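Local atomic coordinates of peptidase S15/CocE/NonD (Thaumarchaeota archaeon SCGC AB-539-E09, PDB entry 4PF1), a protein that probably acts as a serine aminopeptidase of the S15 family, removing residues from peptide N-termini through a catalytic domain of the alpha/beta-hydrolase fold. Residues Q104-K109 against G114-N119; T93-A96 against I100-Y103. All coordinates share one frame; numbering follows the deposited sequence.

Contact 1: Q104-K109 against G114-N119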
ATOM      1  N   GLN A 104     -23.852 -28.854   3.772  1.00 12.23           N
ATOM      2  CA  GLN A 104     -24.837 -29.165   4.795  1.00 12.05           C
ATOM      3  C   GLN A 104     -24.388 -28.678   6.157  1.00 16.58           C
ATOM      4  O   GLN A 104     -23.233 -28.890   6.536  1.00 16.11           O
ATOM      5  CB  GLN A 104     -25.105 -30.686   4.833  1.00 13.23           C
ATOM      6  CG  GLN A 104     -26.146 -31.112   5.874  1.00 19.78           C
ATOM      7  CD  GLN A 104     -26.267 -32.606   5.977  1.00 31.07           C
ATOM      8  OE1 GLN A 104     -25.368 -33.295   6.471  1.00 25.29           O
ATOM      9  NE2 GLN A 104     -27.404 -33.132   5.556  1.00 18.76           N
ATOM     10  N   ASP A 105     -25.313 -28.054   6.916  1.00 13.54           N
ATOM     11  CA  ASP A 105     -25.034 -27.664   8.293  1.00 13.43           C
ATOM     12  C   ASP A 105     -24.989 -28.930   9.134  1.00 18.12           C
ATOM     13  O   ASP A 105     -25.925 -29.736   9.068  1.00 18.13           O
ATOM     14  CB  ASP A 105     -26.110 -26.697   8.837  1.00 15.09           C
ATOM     15  CG  ASP A 105     -26.085 -25.281   8.282  1.00 21.63           C
ATOM     16  OD1 ASP A 105     -24.974 -24.727   8.113  1.00 21.01           O
ATOM     17  OD2 ASP A 105     -27.175 -24.693   8.113  1.00 23.03           O
ATOM     18  N   VAL A 106     -23.886 -29.150   9.874  1.00 14.88           N
ATOM     19  CA  VAL A 106     -23.775 -30.324  10.747  1.00 14.98           C
ATOM     20  C   VAL A 106     -24.826 -30.214  11.862  1.00 18.43           C
ATOM     21  O   VAL A 106     -25.315 -29.112  12.139  1.00 17.34           O
ATOM     22  CB  VAL A 106     -22.346 -30.537  11.328  1.00 18.96           C
ATOM     23  CG1 VAL A 106     -21.323 -30.784  10.221  1.00 18.66           C
ATOM     24  CG2 VAL A 106     -21.922 -29.375  12.225  1.00 18.61           C
ATOM     25  N   ARG A 107     -25.174 -31.349  12.489  1.00 15.64           N
ATOM     26  CA  ARG A 107     -26.151 -31.412  13.577  1.00 15.83           C
ATOM     27  C   ARG A 107     -25.863 -30.355  14.655  1.00 20.49           C
ATOM     28  O   ARG A 107     -24.712 -30.188  15.074  1.00 20.63           O
ATOM     29  CB  ARG A 107     -26.152 -32.823  14.194  1.00 15.96           C
ATOM     30  CG  ARG A 107     -27.283 -33.093  15.182  1.00 20.56           C
ATOM     31  CD  ARG A 107     -27.174 -34.489  15.769  1.00 24.94           C
ATOM     32  NE  ARG A 107     -27.572 -35.522  14.806  1.00 25.45           N
ATOM     33  CZ  ARG A 107     -28.736 -36.163  14.837  1.00 30.44           C
ATOM     34  NH1 ARG A 107     -29.018 -37.084  13.924  1.00 13.14           N
ATOM     35  NH2 ARG A 107     -29.618 -35.903  15.792  1.00 16.14           N
ATOM     36  N   GLY A 108     -26.905 -29.624  15.037  1.00 17.24           N
ATOM     37  CA  GLY A 108     -26.847 -28.614  16.087  1.00 17.05           C
ATOM     38  C   GLY A 108     -26.308 -27.248  15.709  1.00 20.59           C
ATOM     39  O   GLY A 108     -26.207 -26.377  16.579  1.00 20.38           O
ATOM     40  N   LYS A 109     -25.950 -27.032  14.423  1.00 16.57           N
ATOM     41  CA  LYS A 109     -25.400 -25.746  13.994  1.00 15.58           C
ATOM     42  C   LYS A 109     -26.267 -25.036  12.967  1.00 19.45           C
ATOM     43  O   LYS A 109     -26.788 -25.663  12.039  1.00 19.09           O
ATOM     44  CB  LYS A 109     -23.963 -25.897  13.443  1.00 17.06           C
ATOM     45  CG  LYS A 109     -22.873 -26.105  14.520  1.00 18.52           C
ATOM     46  CD  LYS A 109     -22.892 -25.063  15.670  1.00 20.97           C
ATOM     47  CE  LYS A 109     -22.498 -23.665  15.232  1.00 21.74           C
ATOM     48  NZ  LYS A 109     -22.910 -22.646  16.224  1.00 21.55           N
ATOM     49  N   GLY A 114     -31.251 -30.368  16.324  1.00 16.36           N
ATOM     50  CA  GLY A 114     -30.473 -31.235  17.198  1.00 16.41           C
ATOM     51  C   GLY A 114     -29.492 -30.509  18.088  1.00 20.62           C
ATOM     52  O   GLY A 114     -29.398 -29.275  18.057  1.00 19.74           O
ATOM     53  N   GLY A 115     -28.785 -31.290  18.900  1.00 17.34           N
ATOM     54  CA  GLY A 115     -27.770 -30.789  19.814  1.00 17.08           C
ATOM     55  C   GLY A 115     -26.406 -30.732  19.167  1.00 20.31           C
ATOM     56  O   GLY A 115     -26.124 -31.486  18.226  1.00 19.75           O
ATOM     57  N   TYR A 116     -25.546 -29.826  19.648  1.00 16.15           N
ATOM     58  CA  TYR A 116     -24.222 -29.702  19.066  1.00 15.08           C
ATOM     59  C   TYR A 116     -23.137 -30.149  20.033  1.00 20.41           C
ATOM     60  O   TYR A 116     -22.995 -29.594  21.124  1.00 19.32           O
ATOM     61  CB  TYR A 116     -23.954 -28.272  18.561  1.00 14.88           C
ATOM     62  CG  TYR A 116     -22.571 -28.097  17.969  1.00 14.27           C
ATOM     63  CD1 TYR A 116     -22.203 -28.759  16.802  1.00 15.43           C
ATOM     64  CD2 TYR A 116     -21.607 -27.332  18.617  1.00 14.57           C
ATOM     65  CE1 TYR A 116     -20.918 -28.641  16.278  1.00 14.88           C
ATOM     66  CE2 TYR A 116     -20.318 -27.201  18.099  1.00 14.88           C
ATOM     67  CZ  TYR A 116     -19.981 -27.854  16.924  1.00 18.86           C
ATOM     68  OH  TYR A 116     -18.719 -27.734  16.405  1.00 15.91           O
ATOM     69  N   MET A 117     -22.363 -31.154  19.609  1.00 18.18           N
ATOM     70  CA  MET A 117     -21.214 -31.678  20.333  1.00 18.16           C
ATOM     71  C   MET A 117     -19.976 -31.405  19.498  1.00 21.41           C
ATOM     72  O   MET A 117     -19.903 -31.881  18.360  1.00 20.81           O
ATOM     73  CB  MET A 117     -21.377 -33.187  20.600  1.00 21.12           C
ATOM     74  CG  MET A 117     -22.283 -33.511  21.772  1.00 25.33           C
ATOM     75  SD  MET A 117     -22.601 -35.292  21.920  1.00 29.88           S
ATOM     76  CE  MET A 117     -21.062 -35.839  22.654  1.00 26.47           C
ATOM     77  N   MET A 118     -19.039 -30.580  20.022  1.00 17.48           N
ATOM     78  CA  MET A 118     -17.788 -30.204  19.344  1.00 16.73           C
ATOM     79  C   MET A 118     -17.090 -31.451  18.800  1.00 18.82           C
ATOM     80  O   MET A 118     -16.764 -32.344  19.576  1.00 17.86           O
ATOM     81  CB  MET A 118     -16.859 -29.441  20.318  1.00 19.18           C
ATOM     82  CG  MET A 118     -15.486 -29.087  19.732  1.00 22.81           C
ATOM     83  SD  MET A 118     -15.519 -27.733  18.539  1.00 27.01           S
ATOM     84  CE  MET A 118     -15.935 -26.342  19.622  1.00 23.34           C
ATOM     85  N   ASN A 119     -16.900 -31.523  17.459  1.00 15.24           N
ATOM     86  CA  ASN A 119     -16.277 -32.665  16.768  1.00 15.22           C
ATOM     87  C   ASN A 119     -16.884 -33.978  17.271  1.00 19.52           C
ATOM     88  O   ASN A 119     -16.152 -34.860  17.736  1.00 19.58           O
ATOM     89  CB  ASN A 119     -14.745 -32.663  16.956  1.00 14.50           C
ATOM     90  CG  ASN A 119     -14.054 -31.449  16.405  1.00 32.28           C
ATOM     91  OD1 ASN A 119     -13.619 -30.572  17.154  1.00 24.53           O
ATOM     92  ND2 ASN A 119     -13.895 -31.394  15.086  1.00 24.13           N
TER
HETATM   93  O   HOH W   1     -27.823 -27.102  18.888  1.00 22.46           O

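Contact 2: T93-A96 against I100-Y103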
ATOM      1  N   THR A  93     -12.580 -26.218  -9.329  1.00 15.75           N
ATOM      2  CA  THR A  93     -12.473 -27.259 -10.357  1.00 15.95           C
ATOM      3  C   THR A  93     -13.773 -28.085 -10.473  1.00 19.80           C
ATOM      4  O   THR A  93     -14.138 -28.464 -11.585  1.00 19.53           O
ATOM      5  CB  THR A  93     -11.248 -28.150 -10.124  1.00 22.23           C
ATOM      6  OG1 THR A  93     -11.422 -28.908  -8.928  1.00 21.91           O
ATOM      7  CG2 THR A  93      -9.959 -27.362 -10.061  1.00 19.65           C
ATOM      8  N   THR A  94     -14.482 -28.333  -9.341  1.00 16.33           N
ATOM      9  CA  THR A  94     -15.742 -29.106  -9.353  1.00 16.45           C
ATOM     10  C   THR A  94     -16.873 -28.292  -9.989  1.00 20.73           C
ATOM     11  O   THR A  94     -17.739 -28.868 -10.648  1.00 21.18           O
ATOM     12  CB  THR A  94     -16.135 -29.584  -7.947  1.00 22.46           C
ATOM     13  OG1 THR A  94     -16.297 -28.460  -7.085  1.00 20.50           O
ATOM     14  CG2 THR A  94     -15.141 -30.576  -7.361  1.00 21.80           C
ATOM     15  N   SER A  95     -16.868 -26.955  -9.782  1.00 16.70           N
ATOM     16  CA  SER A  95     -17.852 -26.046 -10.373  1.00 16.60           C
ATOM     17  C   SER A  95     -17.636 -25.939 -11.883  1.00 20.33           C
ATOM     18  O   SER A  95     -18.611 -25.959 -12.637  1.00 20.53           O
ATOM     19  CB  SER A  95     -17.775 -24.666  -9.727  1.00 20.05           C
ATOM     20  OG  SER A  95     -18.669 -23.758 -10.349  1.00 30.35           O
ATOM     21  N   ALA A  96     -16.356 -25.845 -12.323  1.00 15.92           N
ATOM     22  CA  ALA A  96     -15.994 -25.767 -13.745  1.00 16.15           C
ATOM     23  C   ALA A  96     -16.342 -27.074 -14.475  1.00 20.41           C
ATOM     24  O   ALA A  96     -16.739 -27.036 -15.642  1.00 19.77           O
ATOM     25  CB  ALA A  96     -14.510 -25.460 -13.895  1.00 16.68           C
ATOM     26  N   ILE A 100     -22.502 -31.337  -8.992  1.00 14.76           N
ATOM     27  CA  ILE A 100     -23.503 -30.808  -8.078  1.00 13.87           C
ATOM     28  C   ILE A 100     -22.749 -30.527  -6.772  1.00 17.58           C
ATOM     29  O   ILE A 100     -22.047 -31.409  -6.272  1.00 16.46           O
ATOM     30  CB  ILE A 100     -24.716 -31.771  -7.908  1.00 16.76           C
ATOM     31  CG1 ILE A 100     -25.620 -31.739  -9.163  1.00 17.01           C
ATOM     32  CG2 ILE A 100     -25.522 -31.432  -6.645  1.00 16.83           C
ATOM     33  CD1 ILE A 100     -26.379 -33.043  -9.447  1.00 21.28           C
ATOM     34  N   ILE A 101     -22.797 -29.278  -6.288  1.00 14.81           N
ATOM     35  CA  ILE A 101     -22.079 -28.897  -5.071  1.00 14.38           C
ATOM     36  C   ILE A 101     -23.072 -28.799  -3.913  1.00 18.21           C
ATOM     37  O   ILE A 101     -24.055 -28.055  -3.993  1.00 18.07           O
ATOM     38  CB  ILE A 101     -21.255 -27.596  -5.272  1.00 16.99           C
ATOM     39  CG1 ILE A 101     -20.261 -27.760  -6.454  1.00 17.08           C
ATOM     40  CG2 ILE A 101     -20.515 -27.209  -3.975  1.00 17.02           C
ATOM     41  CD1 ILE A 101     -19.996 -26.530  -7.228  1.00 22.98           C
ATOM     42  N   VAL A 102     -22.833 -29.590  -2.850  1.00 14.28           N
ATOM     43  CA  VAL A 102     -23.732 -29.662  -1.701  1.00 13.99           C
ATOM     44  C   VAL A 102     -23.004 -29.283  -0.404  1.00 17.10           C
ATOM     45  O   VAL A 102     -21.964 -29.862  -0.081  1.00 15.99           O
ATOM     46  CB  VAL A 102     -24.393 -31.070  -1.583  1.00 17.99           C
ATOM     47  CG1 VAL A 102     -25.290 -31.158  -0.358  1.00 17.87           C
ATOM     48  CG2 VAL A 102     -25.177 -31.426  -2.843  1.00 18.04           C
ATOM     49  N   TYR A 103     -23.587 -28.337   0.353  1.00 13.44           N
ATOM     50  CA  TYR A 103     -23.095 -27.921   1.667  1.00 12.69           C
ATOM     51  C   TYR A 103     -24.181 -28.146   2.690  1.00 16.06           C
ATOM     52  O   TYR A 103     -25.322 -27.719   2.486  1.00 15.68           O
ATOM     53  CB  TYR A 103     -22.635 -26.455   1.664  1.00 13.18           C
ATOM     54  CG  TYR A 103     -21.188 -26.292   1.265  1.00 14.05           C
ATOM     55  CD1 TYR A 103     -20.783 -26.467  -0.057  1.00 15.63           C
ATOM     56  CD2 TYR A 103     -20.213 -25.990   2.211  1.00 14.29           C
ATOM     57  CE1 TYR A 103     -19.445 -26.357  -0.424  1.00 15.62           C
ATOM     58  CE2 TYR A 103     -18.874 -25.851   1.851  1.00 14.66           C
ATOM     59  CZ  TYR A 103     -18.494 -26.042   0.533  1.00 19.42           C
ATOM     60  OH  TYR A 103     -17.178 -25.935   0.170  1.00 16.39           O
TER

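Contact 1: Q104-K109 against G114-N119
Lys-109 lies over Tyr-116 in a buried turn-against-loop contact just past the C-terminal end of strand 100-105. CD of Lys-109 sits 3.8 Å from the centroid of the Tyr-116 ring and 9° off its normal, a CH-pi contact over the face. Successive bends at chi2 (-51°) and chi3 (-68°) fold the lysine chain across the ring, while NZ goes on to the carbonyl of Arg-218; its cation-pi attraction to the ring is weak at most. At the ring edge, in plane, Arg-107 O comes 3.4 Å from Tyr-116 CD1. In this alpha/beta-hydrolase fold the chain leaves the strand through a type II beta turn, Val-106 to Lys-109, closed by the hydrogen bond from Lys-109 N to Val-106 O (3.2 Å). Gly-108 takes its third position with positive phi and brings CA within 3.3 Å of Gly-114 O, a CA-H...O contact. A water donates to both Gly-108 O (2.9 Å) and Gly-114 O (2.8 Å), and Arg-218 NH1 also binds the latter. Arg-107 rests CG 3.6 Å from Gly-115 O, its guanidinium salt-bridged to Asp-43 and Asp-136. Ser-17 and Asp-18 of a second subunit bind Tyr-116 N and Met-118 N.

Contact 2: T93-A96 against I100-Y103
Ile-101 points its side chain at the last turn of helix 92-96, meeting Thr-94 and Ser-95 in a small buried patch of helix-on-sheet packing. The segments belong to a beta-alpha-beta crossover of the alpha/beta-hydrolase fold: the chain leaves strand 60-67, passes through short helices and returns as strand 100-105, parallel and next to it. Three residues join helix to strand, so the helix packs against the strand it leads into.

The contact is made by van der Waals touch. Ile-101 sets CG1 anti to its carbonyl carbon (chi1 -57°), and chi2 of 147°, short of fully extended, carries CD1 onto the helix backbone. That methyl ends 3.8 Å from Ser-95 CB and equally 3.8 Å from Ser-95 CA, so it abuts the root of the serine. On the Ser-95 side chain it is CB, rather than the hydroxyl, that meets the methyl.

Thr-94 comes at an oblique angle to the isoleucine. Its OG1 lies between backbone N and carbonyl carbon (chi1 59°), with CG2 anti to the carbonyl carbon and beside the backbone N, and it is the hydroxyl oxygen that touches the hydrocarbon, 4.1 Å from Ile-101 CG1. This buried oxygen is satisfied by a hydrogen bond to Asn-91 O, three residues back, just before the helix. Asn-91 also packs on Ile-101, and its OD1 bonds to Tyr-103 OH. Beyond the helix, Thr-94 leans on Gln-357 of helix 347-365, while Val-63 of the neighbouring strand flanks Ile-101. The other branch of Ile-101 faces along its own strand: CG2 lies in the plane of the Tyr-103 ring, at its edge, 3.8 Å from CE1.

Both contacts draw on strand 100-105. Contact 2 packs helix 92-96 on Ile-101, near the start of the strand; contact 1 is made by the turn that follows the strand's end, where the chain turns back toward the loop 114-119. Their centres are 23 Å apart and, apart from adjoining in sequence at Tyr-103 and Gln-104, they do not touch. Contact 1 is linked to the probable catalytic machinery: Tyr-116 OH is hydrogen-bonded to the hydroxyl of Tyr-162, which follows Ser-161, the likely nucleophile of a triad with His-328 and Asp-295. It also reaches a second subunit, whereas contact 2 stays within its own chain. Ile-101 CA and Val-106 CA are 16.0 Å apart.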